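Local coordinates for protein beta-Ala-His dipeptidase (Homo sapiens, PDB 3DLJ) that hydrolyses carnosine, anserine and other Xaa-His dipeptides as a secreted homodimeric metallopeptidase of the M20 family with two zinc ions in each subunit, at residues I152-A157 against A476-M481; E249-L254 against H328-A333; I273-V278 against E365-R370; M359-V364 against V387-G392; R413-T418 against Y467-K472. All blocks are in the same frame, centred on the assembly; numbering follows the deposited sequence.

How the contacts relate
From the N terminus, contact 1 closes the longest loop: helix 141-160 meets C-terminal helix 464-482, and the other four contacts nest within this span. The chain then builds a ferredoxin-like domain. Here contact 2 (249-254 with 328-333) crosses contact 3 (273-278 with 365-370), which crosses contact 4 (359-364 with 387-392); contacts 2 and 4 follow in series. Contact 2 lays the domain's first helix on a strand, whereas contacts 3 and 4 hold its second helix to a loop and a strand. Contact 5 then joins helix 403-416 to helix 464-482, its centre 12 Å from that of contact 1 and across the chain's centre from contacts 2, 3 and 4.

Contact 1: residues I152-A157 against A476-M481; sequences INAVSA and AFFLEM
Phe-478 reaches from helix 464-482 to helix 141-160 and ends against Ala-154 and Val-155, its ring carrying the whole of this buried contact. With chi1 near -62°, CG lies anti to the carbonyl carbon of Phe-478, and the ring is directed straight across the gap between the helices. That gap is wide, 8.9 Å from CA of Val-155 to CA of Phe-478, and the length of the phenylalanine spans it. The far corner of the ring does the touching. CZ lies 3.6 Å from CG2 of Val-155, and CE1 is 4.0 Å from CB of Ala-154; both methyl groups come at the ring obliquely. The side chains of Val-155 and Phe-478 cross at about a right angle, and because CG2 of Val-155 stands beside its own backbone N, methyl and amide meet the same end of the ring. The amide N of Val-155 lies at the ring edge, in its plane, 3.9 Å from CE1 of Phe-478. Cutting Phe-478 back to an alanine would probably open a gap between the two helices and strip Val-155 CG2 and Ala-154 CB of the surface they rest on. One residue further along, Ser-156 turns its OG back onto the helix and donates to Asn-153 O at 2.7 Å. Around this joint, Trp-151 meets the Phe-478 ring edge-to-face, Leu-66 and Leu-165 close in from loops, helix 13-22 touches Ala-157 and Ala-476, and helix 403-416 packs on Phe-477.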
# COMPACT_ATOMS: atom_id res chain seq x y z
N ILE A 152 -4.91 -14.90 9.38
CA ILE A 152 -4.53 -15.69 10.56
C ILE A 152 -5.76 -16.27 11.30
O ILE A 152 -5.74 -17.42 11.74
CB ILE A 152 -3.62 -14.89 11.54
CG1 ILE A 152 -2.19 -14.79 10.98
CG2 ILE A 152 -3.62 -15.53 12.96
CD1 ILE A 152 -1.29 -13.73 11.67
N ASN A 153 -6.80 -15.46 11.43
CA ASN A 153 -8.03 -15.89 12.10
C ASN A 153 -8.73 -17.01 11.32
O ASN A 153 -9.16 -17.96 11.93
CB ASN A 153 -8.98 -14.70 12.36
CG ASN A 153 -8.41 -13.69 13.39
OD1 ASN A 153 -7.56 -14.02 14.17
ND2 ASN A 153 -8.93 -12.47 13.39
N ALA A 154 -8.82 -16.90 9.99
CA ALA A 154 -9.29 -18.01 9.14
C ALA A 154 -8.58 -19.35 9.44
O ALA A 154 -9.23 -20.39 9.62
CB ALA A 154 -9.18 -17.66 7.63
N VAL A 155 -7.25 -19.33 9.45
CA VAL A 155 -6.45 -20.51 9.79
C VAL A 155 -6.80 -21.03 11.18
O VAL A 155 -6.93 -22.23 11.38
CB VAL A 155 -4.91 -20.23 9.73
CG1 VAL A 155 -4.14 -21.42 10.31
CG2 VAL A 155 -4.46 -19.98 8.32
N SER A 156 -6.95 -20.12 12.13
CA SER A 156 -7.25 -20.46 13.52
C SER A 156 -8.64 -21.09 13.70
O SER A 156 -8.87 -21.79 14.68
CB SER A 156 -7.07 -19.23 14.41
OG SER A 156 -8.27 -18.46 14.44
N ALA A 157 -9.56 -20.88 12.75
CA ALA A 157 -10.86 -21.55 12.75
C ALA A 157 -10.77 -23.04 12.40
O ALA A 157 -11.38 -23.85 13.09
CB ALA A 157 -11.84 -20.84 11.84
N ALA A 476 -12.76 -20.01 2.60
CA ALA A 476 -13.20 -20.59 1.33
C ALA A 476 -12.04 -20.78 0.32
O ALA A 476 -11.99 -21.78 -0.42
CB ALA A 476 -14.31 -19.71 0.71
N PHE A 477 -11.12 -19.82 0.32
CA PHE A 477 -10.01 -19.75 -0.62
C PHE A 477 -9.02 -20.89 -0.39
O PHE A 477 -8.55 -21.50 -1.37
CB PHE A 477 -9.34 -18.37 -0.51
CG PHE A 477 -8.17 -18.18 -1.42
CD1 PHE A 477 -8.34 -18.06 -2.81
CD2 PHE A 477 -6.88 -18.08 -0.90
CE1 PHE A 477 -7.25 -17.85 -3.65
CE2 PHE A 477 -5.79 -17.89 -1.75
CZ PHE A 477 -5.97 -17.77 -3.13
N PHE A 478 -8.71 -21.18 0.88
CA PHE A 478 -7.87 -22.34 1.22
C PHE A 478 -8.36 -23.58 0.46
O PHE A 478 -7.57 -24.33 -0.12
CB PHE A 478 -7.88 -22.66 2.72
CG PHE A 478 -7.34 -21.57 3.60
CD1 PHE A 478 -7.65 -21.54 4.96
CD2 PHE A 478 -6.55 -20.55 3.08
CE1 PHE A 478 -7.18 -20.54 5.79
CE2 PHE A 478 -6.08 -19.54 3.91
CZ PHE A 478 -6.39 -19.53 5.26
N LEU A 479 -9.68 -23.75 0.50
CA LEU A 479 -10.35 -24.91 -0.07
C LEU A 479 -10.26 -24.89 -1.60
O LEU A 479 -10.03 -25.92 -2.23
CB LEU A 479 -11.80 -24.98 0.44
CG LEU A 479 -12.61 -26.25 0.19
CD1 LEU A 479 -12.02 -27.46 0.92
CD2 LEU A 479 -14.07 -26.04 0.63
N GLU A 480 -10.40 -23.71 -2.19
CA GLU A 480 -10.33 -23.56 -3.65
C GLU A 480 -8.93 -23.83 -4.22
O GLU A 480 -8.80 -24.45 -5.27
CB GLU A 480 -10.85 -22.19 -4.07
CG GLU A 480 -12.36 -22.02 -3.87
CD GLU A 480 -13.19 -22.81 -4.87
OE1 GLU A 480 -12.62 -23.41 -5.82
OE2 GLU A 480 -14.43 -22.83 -4.71
N MET A 481 -7.90 -23.37 -3.52
CA MET A 481 -6.51 -23.67 -3.90
C MET A 481 -6.19 -25.18 -3.88
O MET A 481 -5.42 -25.66 -4.70
CB MET A 481 -5.52 -22.90 -3.02
CG MET A 481 -5.40 -21.40 -3.31
SD MET A 481 -4.94 -20.90 -5.00
CE MET A 481 -3.71 -22.12 -5.51

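Contact 2: residues E249-L254 against H328-A333; sequences EPMADL and HGIEGA
Met-251 and Leu-254, one turn apart on helix 250-258, make an apolar helix-on-sheet contact with Ile-330 near the end of strand 324-331 and Ala-333 in the loop just beyond. The helix and strand are the first helix and second strand of a ferredoxin-like beta-alpha-beta-beta-alpha-beta domain, the kind of domain that M20 peptidases insert into the catalytic one. Ile-330 is the centre of the contact. Its CG2 meets CD2 of Leu-254 at 3.7 Å, and the two side chains reach toward each other tip to tip. With CG anti to the backbone N (chi1 -180°), Leu-254 is extended far enough from the helix to make that meeting. Met-251 comes over obliquely from the preceding turn. Its chain is bent at chi2 and again at chi3, -64° and -78°, which folds the thioether down between helix and strand: CE rests 3.9 Å from CD1 of Ile-330, and SD lies 3.8 Å from CB of Ala-333. Beneath, Val-347 of the adjoining strand 346-355 touches Met-251, Leu-254 and Ile-330 alike, and a classic beta bulge at His-328 and Gly-329, opposite Lys-350, precedes the contact. Glu-331, pointing away from the helix, forms a salt bridge with Lys-350; buried Asp-253 has one to Arg-379 and hydrogen bonds to Ser-381 and Asn-383. Between the segments themselves only methyl, methylene and thioether groups meet, so this interface depends on fit and burial of hydrocarbon, while directional bonds to the helix come from Asp-253.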
# COMPACT_ATOMS: atom_id res chain seq x y z
N GLU A 249 14.63 34.13 -3.69
CA GLU A 249 14.15 33.32 -2.58
C GLU A 249 13.91 31.87 -3.01
O GLU A 249 13.16 31.62 -3.95
CB GLU A 249 12.89 33.93 -1.98
CG GLU A 249 13.09 35.34 -1.49
CD GLU A 249 11.89 35.87 -0.70
OE1 GLU A 249 11.89 37.06 -0.34
OE2 GLU A 249 10.94 35.08 -0.43
N PRO A 250 14.57 30.91 -2.32
CA PRO A 250 14.36 29.48 -2.57
C PRO A 250 12.87 29.11 -2.74
O PRO A 250 12.56 28.38 -3.68
CB PRO A 250 14.97 28.82 -1.31
CG PRO A 250 16.13 29.72 -1.02
CD PRO A 250 15.58 31.11 -1.24
N MET A 251 11.98 29.62 -1.87
CA MET A 251 10.53 29.33 -1.99
C MET A 251 9.92 29.84 -3.31
O MET A 251 9.06 29.18 -3.89
CB MET A 251 9.74 29.90 -0.83
CG MET A 251 9.73 29.03 0.40
SD MET A 251 8.93 27.42 0.20
CE MET A 251 7.17 27.83 0.27
N ALA A 252 10.36 31.02 -3.77
CA ALA A 252 9.84 31.56 -5.02
C ALA A 252 10.25 30.66 -6.22
O ALA A 252 9.42 30.40 -7.08
CB ALA A 252 10.32 33.02 -5.22
N ASP A 253 11.50 30.21 -6.25
CA ASP A 253 12.01 29.26 -7.25
C ASP A 253 11.26 27.91 -7.18
O ASP A 253 10.80 27.40 -8.19
CB ASP A 253 13.53 29.04 -7.06
CG ASP A 253 14.39 30.26 -7.45
OD1 ASP A 253 13.90 31.13 -8.20
OD2 ASP A 253 15.58 30.33 -7.01
N LEU A 254 11.14 27.34 -5.99
CA LEU A 254 10.48 26.04 -5.82
C LEU A 254 9.03 26.06 -6.24
O LEU A 254 8.57 25.17 -6.96
CB LEU A 254 10.65 25.50 -4.38
CG LEU A 254 10.01 24.14 -4.05
CD1 LEU A 254 10.58 23.02 -4.96
CD2 LEU A 254 10.16 23.77 -2.57
N HIS A 328 3.11 16.57 -3.14
CA HIS A 328 2.91 16.09 -1.79
C HIS A 328 3.17 17.17 -0.74
O HIS A 328 2.46 17.25 0.24
CB HIS A 328 3.81 14.85 -1.52
CG HIS A 328 3.65 13.76 -2.54
ND1 HIS A 328 2.42 13.23 -2.88
CD2 HIS A 328 4.55 13.14 -3.33
CE1 HIS A 328 2.58 12.30 -3.80
NE2 HIS A 328 3.87 12.23 -4.09
N GLY A 329 4.20 17.98 -0.94
CA GLY A 329 4.57 18.94 0.07
C GLY A 329 5.91 19.58 -0.17
O GLY A 329 6.57 19.33 -1.18
N ILE A 330 6.30 20.41 0.79
CA ILE A 330 7.58 21.08 0.81
C ILE A 330 8.22 20.83 2.17
O ILE A 330 7.56 20.98 3.21
CB ILE A 330 7.40 22.60 0.57
CG1 ILE A 330 6.78 22.85 -0.82
CG2 ILE A 330 8.74 23.35 0.77
CD1 ILE A 330 6.45 24.31 -1.18
N GLU A 331 9.51 20.49 2.18
CA GLU A 331 10.28 20.35 3.44
C GLU A 331 11.24 21.57 3.57
O GLU A 331 11.76 22.04 2.58
CB GLU A 331 11.05 19.03 3.42
CG GLU A 331 11.92 18.74 4.70
CD GLU A 331 12.86 17.54 4.51
OE1 GLU A 331 12.62 16.70 3.59
OE2 GLU A 331 13.86 17.44 5.28
N GLY A 332 11.39 22.10 4.79
CA GLY A 332 12.38 23.15 5.11
C GLY A 332 11.86 24.55 5.24
O GLY A 332 12.63 25.48 5.52
N ALA A 333 10.56 24.72 5.02
CA ALA A 333 9.85 26.00 5.14
C ALA A 333 8.99 26.08 6.41
O ALA A 333 9.07 25.21 7.28
CB ALA A 333 8.97 26.28 3.86

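Contact 3: residues I273-V278 against E365-R370; sequences IYDEVV and EKQVTR
Gln-367 faces Ile-273 with its CG anti to its own carbonyl carbon (chi1 -67°) and the chain extended beyond (chi2 162°), which carries the amide from the helix to the loop. There OE1 stops 3.9 Å from the backbone N of Ile-273, and NE2 stands 4.2 Å from OD2 of Asp-275. Both separations are too long for hydrogen bonds, and the amide lies alongside the loop in loose polar contact. Ile-273 turns its own chain toward the helix, CG1 coming within 4.3 Å of Gln-367 OE1. The helix, 361-377, is the second of the ferredoxin-like domain; the loop belongs to the long excursion that follows the first one, and it bends here through a type I beta turn from Tyr-274 to Val-277. Backbone bonds from Glu-276 to His-358 and from Val-278 to Pro-357 tie the loop to the residues leading into the same helix. Behind Gln-367, Val-368 points into the sheet, where it meets Phe-351 and Ile-353, while Ile-273 also rests on Ile-353. Further round the helix, Glu-365 O takes two donors from Thr-369 on opposite faces of its plane, OG1 at 2.7 Å and N at 3.1 Å.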
# COMPACT_ATOMS: atom_id res chain seq x y z
N ILE A 273 6.34 12.92 -21.45
CA ILE A 273 5.65 12.01 -20.50
C ILE A 273 4.57 11.07 -21.10
O ILE A 273 4.35 9.98 -20.57
CB ILE A 273 5.12 12.79 -19.24
CG1 ILE A 273 6.26 12.97 -18.23
CG2 ILE A 273 4.04 11.99 -18.51
CD1 ILE A 273 6.49 11.75 -17.33
N TYR A 274 3.94 11.47 -22.20
CA TYR A 274 2.87 10.64 -22.79
C TYR A 274 3.33 9.81 -23.99
O TYR A 274 2.59 9.00 -24.51
CB TYR A 274 1.64 11.50 -23.16
CG TYR A 274 0.97 12.08 -21.95
CD1 TYR A 274 1.22 13.39 -21.57
CD2 TYR A 274 0.11 11.32 -21.17
CE1 TYR A 274 0.63 13.94 -20.43
CE2 TYR A 274 -0.50 11.85 -20.02
CZ TYR A 274 -0.23 13.18 -19.67
OH TYR A 274 -0.80 13.72 -18.54
N ASP A 275 4.57 10.02 -24.39
CA ASP A 275 5.13 9.36 -25.55
C ASP A 275 4.89 7.86 -25.60
O ASP A 275 4.50 7.33 -26.65
CB ASP A 275 6.63 9.64 -25.64
CG ASP A 275 6.93 11.06 -26.04
OD1 ASP A 275 5.99 11.85 -26.36
OD2 ASP A 275 8.13 11.38 -26.03
N GLU A 276 5.11 7.19 -24.47
CA GLU A 276 5.12 5.74 -24.41
C GLU A 276 3.91 5.10 -23.71
O GLU A 276 3.90 3.87 -23.53
CB GLU A 276 6.45 5.24 -23.82
CG GLU A 276 7.69 5.63 -24.64
CD GLU A 276 8.93 4.82 -24.26
OE1 GLU A 276 9.08 3.68 -24.80
OE2 GLU A 276 9.73 5.32 -23.43
N VAL A 277 2.91 5.89 -23.33
CA VAL A 277 1.66 5.33 -22.77
C VAL A 277 0.98 4.48 -23.85
O VAL A 277 0.85 4.94 -24.98
CB VAL A 277 0.67 6.43 -22.26
CG1 VAL A 277 -0.57 5.80 -21.61
CG2 VAL A 277 1.36 7.41 -21.30
N VAL A 278 0.55 3.26 -23.53
CA VAL A 278 -0.09 2.44 -24.59
C VAL A 278 -1.36 3.11 -25.11
O VAL A 278 -2.13 3.68 -24.31
CB VAL A 278 -0.37 0.96 -24.21
CG1 VAL A 278 0.92 0.21 -23.96
CG2 VAL A 278 -1.29 0.84 -23.04
N GLU A 365 12.70 9.81 -15.46
CA GLU A 365 13.71 10.51 -14.66
C GLU A 365 14.43 11.58 -15.50
O GLU A 365 14.53 12.75 -15.08
CB GLU A 365 14.69 9.51 -14.04
CG GLU A 365 15.95 10.13 -13.43
CD GLU A 365 16.86 9.09 -12.77
OE1 GLU A 365 17.19 8.05 -13.41
OE2 GLU A 365 17.27 9.33 -11.61
N LYS A 366 14.89 11.21 -16.70
CA LYS A 366 15.55 12.17 -17.60
C LYS A 366 14.64 13.33 -17.98
O LYS A 366 15.04 14.48 -17.92
CB LYS A 366 16.06 11.50 -18.88
CG LYS A 366 17.54 11.20 -18.89
N GLN A 367 13.42 13.01 -18.41
CA GLN A 367 12.46 14.04 -18.83
C GLN A 367 12.11 15.05 -17.74
O GLN A 367 12.11 16.24 -17.99
CB GLN A 367 11.18 13.41 -19.39
CG GLN A 367 11.46 12.69 -20.70
CD GLN A 367 10.36 11.69 -21.08
OE1 GLN A 367 9.63 11.16 -20.24
NE2 GLN A 367 10.27 11.43 -22.36
N VAL A 368 11.82 14.56 -16.54
CA VAL A 368 11.47 15.45 -15.41
C VAL A 368 12.63 16.35 -15.03
O VAL A 368 12.45 17.55 -14.78
CB VAL A 368 10.96 14.65 -14.18
CG1 VAL A 368 10.69 15.57 -13.01
CG2 VAL A 368 9.71 13.86 -14.54
N THR A 369 13.83 15.78 -15.04
CA THR A 369 15.03 16.52 -14.69
C THR A 369 15.25 17.64 -15.67
O THR A 369 15.34 18.79 -15.25
CB THR A 369 16.24 15.60 -14.54
OG1 THR A 369 15.89 14.59 -13.60
CG2 THR A 369 17.45 16.36 -14.02
N ARG A 370 15.28 17.31 -16.97
CA ARG A 370 15.47 18.28 -18.05
C ARG A 370 14.43 19.38 -18.01
O ARG A 370 14.77 20.56 -18.17
CB ARG A 370 15.41 17.62 -19.43
CG ARG A 370 16.74 17.05 -19.92

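Contact 4: residues M359-V364 against V387-G392; sequences MNVSAV and VSMTLG
Just ahead of Val-361, whose side chain meets Met-389 across the contact, Asn-360 OD1 accepts from Ala-363 N at 2.9 Å, the N-cap bond that starts helix 361-377. The amide N-H arrives in the carbonyl plane, on a lone pair, with an N-H...O angle of 147°. Backbone O of Asn-360 accepts the first regular helical bond, from Val-364 N, also at 2.9 Å, so both oxygens of the residue are used in starting the helix. Asn-360 is also an N-glycosylation site of the protein, although no sugar is present in this structure; the capping falls to OD1, while a glycan would be carried by ND2. With the first turn fixed in this way, Val-361 directs its CB toward strand 384-397. CG1 is anti to the backbone N (chi1 175°) and enters the angle between Met-389 and Gly-392, 3.6 Å from CE of the former and 3.8 Å from CA of the latter. The side chains of Val-361 and Met-389 cross at about a right angle. Met-389 runs straight out from the strand and bends only at chi3 (75°), which turns its methyl onto the valine. A beta carbon at Gly-392 would run into Val-361 CG1, so the glycine lets helix and strand come this close, 6.0 Å between CA of Val-361 and CA of Gly-392. Strands 346-355 and 384-397 flank strand 216-232, both antiparallel to it, and helix 361-377 links them: the second beta-alpha-beta crossover of a ferredoxin-like fold.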
# COMPACT_ATOMS: atom_id res chain seq x y z
N MET A 359 5.52 3.06 -19.96
CA MET A 359 6.50 4.09 -19.56
C MET A 359 7.83 3.54 -18.99
O MET A 359 7.84 2.67 -18.12
CB MET A 359 5.87 5.09 -18.58
CG MET A 359 4.59 5.78 -19.11
SD MET A 359 3.68 6.75 -17.87
CE MET A 359 4.70 8.25 -17.82
N ASN A 360 8.95 4.09 -19.45
CA ASN A 360 10.27 3.80 -18.90
C ASN A 360 10.68 4.73 -17.73
O ASN A 360 10.74 5.95 -17.88
CB ASN A 360 11.31 3.86 -20.02
CG ASN A 360 12.68 3.39 -19.56
OD1 ASN A 360 13.55 4.21 -19.25
ND2 ASN A 360 12.87 2.07 -19.49
N VAL A 361 10.99 4.13 -16.58
CA VAL A 361 11.48 4.85 -15.39
C VAL A 361 12.69 5.77 -15.69
O VAL A 361 12.73 6.92 -15.25
CB VAL A 361 11.84 3.86 -14.23
CG1 VAL A 361 12.45 4.60 -13.06
CG2 VAL A 361 10.61 3.11 -13.75
N SER A 362 13.67 5.26 -16.42
CA SER A 362 14.88 6.03 -16.69
C SER A 362 14.59 7.21 -17.59
O SER A 362 15.21 8.26 -17.44
CB SER A 362 16.00 5.15 -17.29
OG SER A 362 16.31 4.10 -16.38
N ALA A 363 13.67 7.02 -18.56
CA ALA A 363 13.26 8.12 -19.45
C ALA A 363 12.49 9.19 -18.68
O ALA A 363 12.75 10.39 -18.84
CB ALA A 363 12.44 7.60 -20.65
N VAL A 364 11.56 8.76 -17.83
CA VAL A 364 10.78 9.66 -16.96
C VAL A 364 11.73 10.47 -16.08
O VAL A 364 11.60 11.69 -15.99
CB VAL A 364 9.72 8.88 -16.15
CG1 VAL A 364 9.06 9.76 -15.09
CG2 VAL A 364 8.66 8.27 -17.08
N VAL A 387 17.63 18.10 -8.46
CA VAL A 387 16.57 17.13 -8.64
C VAL A 387 17.10 15.74 -8.32
O VAL A 387 18.16 15.37 -8.79
CB VAL A 387 16.05 17.11 -10.11
CG1 VAL A 387 14.90 16.14 -10.25
CG2 VAL A 387 15.62 18.49 -10.55
N SER A 388 16.35 14.97 -7.53
CA SER A 388 16.66 13.56 -7.41
C SER A 388 15.42 12.68 -7.41
O SER A 388 14.45 12.94 -6.70
CB SER A 388 17.60 13.26 -6.23
OG SER A 388 17.00 13.50 -4.99
N MET A 389 15.44 11.67 -8.26
CA MET A 389 14.41 10.65 -8.24
C MET A 389 14.84 9.56 -7.27
O MET A 389 15.80 8.84 -7.49
CB MET A 389 14.15 10.08 -9.63
CG MET A 389 12.88 9.27 -9.69
SD MET A 389 12.73 8.38 -11.24
CE MET A 389 13.92 7.06 -10.96
N THR A 390 14.11 9.48 -6.17
CA THR A 390 14.53 8.69 -5.03
C THR A 390 13.91 7.31 -5.12
O THR A 390 14.40 6.37 -4.51
CB THR A 390 14.17 9.41 -3.69
OG1 THR A 390 12.84 9.93 -3.76
CG2 THR A 390 15.13 10.60 -3.44
N LEU A 391 12.86 7.19 -5.92
CA LEU A 391 12.11 5.95 -6.02
C LEU A 391 11.55 5.84 -7.44
O LEU A 391 10.99 6.81 -7.95
CB LEU A 391 11.00 5.98 -4.98
CG LEU A 391 9.77 5.10 -4.99
CD1 LEU A 391 10.19 3.69 -5.08
CD2 LEU A 391 9.07 5.35 -3.66
N GLY A 392 11.71 4.67 -8.05
CA GLY A 392 11.32 4.44 -9.44
C GLY A 392 10.94 3.00 -9.69
O GLY A 392 11.79 2.12 -9.79

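Contact 5: residues R413-T418 against Y467-K472; sequences RTVFGT and YIEGTK
Val-415 and Phe-416, at the C-terminal end of helix 403-416, pack on Glu-469 and Lys-472 of helix 464-482, a helix-helix contact at the periphery of the catalytic domain. Val-415 makes van der Waals contacts, mostly of methyls against backbone carbonyls. Its CG1 is anti to the backbone N (chi1 174°), and the two methyls divide between successive turns of the other helix: CG1 lies 3.5 Å from backbone O of Glu-469, and CG2 3.6 Å from backbone O of Lys-472. Here the helices come near, 6.7 Å between CA of Val-415 and CA of Lys-472, and CB of Lys-472 adds an apolar contact, 4.0 Å from Val-415 CG1. With an alanine in its place, both carbonyls would lose their methyl neighbours, and the end of helix 403-416 would probably be less firmly seated. Phe-416 brings CE2 and CZ obliquely to CB of Glu-469, both at 3.7 Å; Val-415 CG1 lies over one face of that ring, and Trp-465 meets it from outside the contact. The polar part lies within helix 464-482. Glu-469, bent at chi2, carries its carboxylate past Val-415, with its plane 79° from that of the Phe-416 ring, and Lys-472 stretches away from the contact to join it in a salt bridge. The ammonium's main partner is Asp-21 of helix 13-22; two acids probably favour its charged form. Lys-472 NZ meets OE1 of Glu-469 at 3.0 Å on the syn side, 27° out of the carboxylate plane.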
# COMPACT_ATOMS: atom_id res chain seq x y z
N ARG A 413 -17.37 -15.52 -4.83
CA ARG A 413 -18.73 -15.90 -5.15
C ARG A 413 -19.40 -16.62 -3.98
O ARG A 413 -20.53 -16.28 -3.60
CB ARG A 413 -18.81 -16.73 -6.45
N THR A 414 -18.68 -17.57 -3.37
CA THR A 414 -19.19 -18.33 -2.21
C THR A 414 -19.59 -17.44 -1.03
O THR A 414 -20.68 -17.61 -0.46
CB THR A 414 -18.19 -19.42 -1.73
OG1 THR A 414 -18.09 -20.45 -2.70
CG2 THR A 414 -18.63 -20.04 -0.41
N VAL A 415 -18.71 -16.50 -0.66
CA VAL A 415 -18.90 -15.70 0.56
C VAL A 415 -19.84 -14.50 0.37
O VAL A 415 -20.66 -14.20 1.24
CB VAL A 415 -17.54 -15.26 1.19
CG1 VAL A 415 -17.75 -14.32 2.37
CG2 VAL A 415 -16.75 -16.49 1.63
N PHE A 416 -19.74 -13.85 -0.78
CA PHE A 416 -20.49 -12.62 -1.00
C PHE A 416 -21.68 -12.82 -1.92
O PHE A 416 -22.51 -11.93 -2.07
CB PHE A 416 -19.55 -11.49 -1.47
CG PHE A 416 -18.52 -11.08 -0.41
CD1 PHE A 416 -17.22 -11.58 -0.46
CD2 PHE A 416 -18.87 -10.24 0.64
CE1 PHE A 416 -16.29 -11.22 0.52
CE2 PHE A 416 -17.93 -9.86 1.62
CZ PHE A 416 -16.65 -10.35 1.56
N GLY A 417 -21.76 -14.01 -2.52
CA GLY A 417 -22.87 -14.37 -3.37
C GLY A 417 -22.88 -13.63 -4.68
O GLY A 417 -23.90 -13.59 -5.36
N THR A 418 -21.75 -13.05 -5.05
CA THR A 418 -21.68 -12.32 -6.31
C THR A 418 -20.33 -12.43 -7.00
O THR A 418 -19.32 -12.75 -6.36
CB THR A 418 -22.06 -10.83 -6.14
OG1 THR A 418 -21.97 -10.17 -7.41
CG2 THR A 418 -21.14 -10.14 -5.13
N TYR A 467 -13.74 -7.09 7.59
CA TYR A 467 -12.78 -7.83 8.40
C TYR A 467 -13.27 -9.26 8.71
O TYR A 467 -12.50 -10.20 8.62
CB TYR A 467 -12.52 -7.05 9.69
CG TYR A 467 -11.61 -7.70 10.71
CD1 TYR A 467 -10.29 -8.08 10.37
CD2 TYR A 467 -12.03 -7.88 12.03
CE1 TYR A 467 -9.43 -8.65 11.32
CE2 TYR A 467 -11.18 -8.43 12.99
CZ TYR A 467 -9.87 -8.82 12.62
OH TYR A 467 -9.00 -9.39 13.57
N ILE A 468 -14.54 -9.39 9.05
CA ILE A 468 -15.15 -10.67 9.42
C ILE A 468 -15.54 -11.52 8.22
O ILE A 468 -15.20 -12.70 8.16
CB ILE A 468 -16.35 -10.46 10.36
CG1 ILE A 468 -15.88 -9.79 11.66
CG2 ILE A 468 -17.05 -11.79 10.67
CD1 ILE A 468 -14.76 -10.54 12.41
N GLU A 469 -16.23 -10.91 7.25
CA GLU A 469 -16.55 -11.59 5.99
C GLU A 469 -15.31 -11.94 5.19
O GLU A 469 -15.31 -12.94 4.46
CB GLU A 469 -17.51 -10.75 5.15
CG GLU A 469 -18.92 -10.62 5.79
CD GLU A 469 -19.62 -11.98 6.08
OE1 GLU A 469 -20.00 -12.25 7.25
OE2 GLU A 469 -19.79 -12.78 5.16
N GLY A 470 -14.25 -11.13 5.33
CA GLY A 470 -12.97 -11.38 4.69
C GLY A 470 -12.23 -12.56 5.28
O GLY A 470 -11.49 -13.23 4.58
N THR A 471 -12.39 -12.79 6.58
CA THR A 471 -11.93 -14.00 7.23
C THR A 471 -12.56 -15.26 6.60
O THR A 471 -11.85 -16.25 6.35
CB THR A 471 -12.21 -13.96 8.78
OG1 THR A 471 -11.70 -12.72 9.34
CG2 THR A 471 -11.59 -15.15 9.49
N LYS A 472 -13.86 -15.21 6.33
CA LYS A 472 -14.56 -16.27 5.61
C LYS A 472 -14.09 -16.48 4.18
O LYS A 472 -14.01 -17.63 3.70
CB LYS A 472 -16.06 -16.00 5.61
CG LYS A 472 -16.68 -16.16 6.96
CD LYS A 472 -17.87 -15.25 7.07
CE LYS A 472 -18.61 -15.49 8.34
NZ LYS A 472 -20.00 -15.08 8.11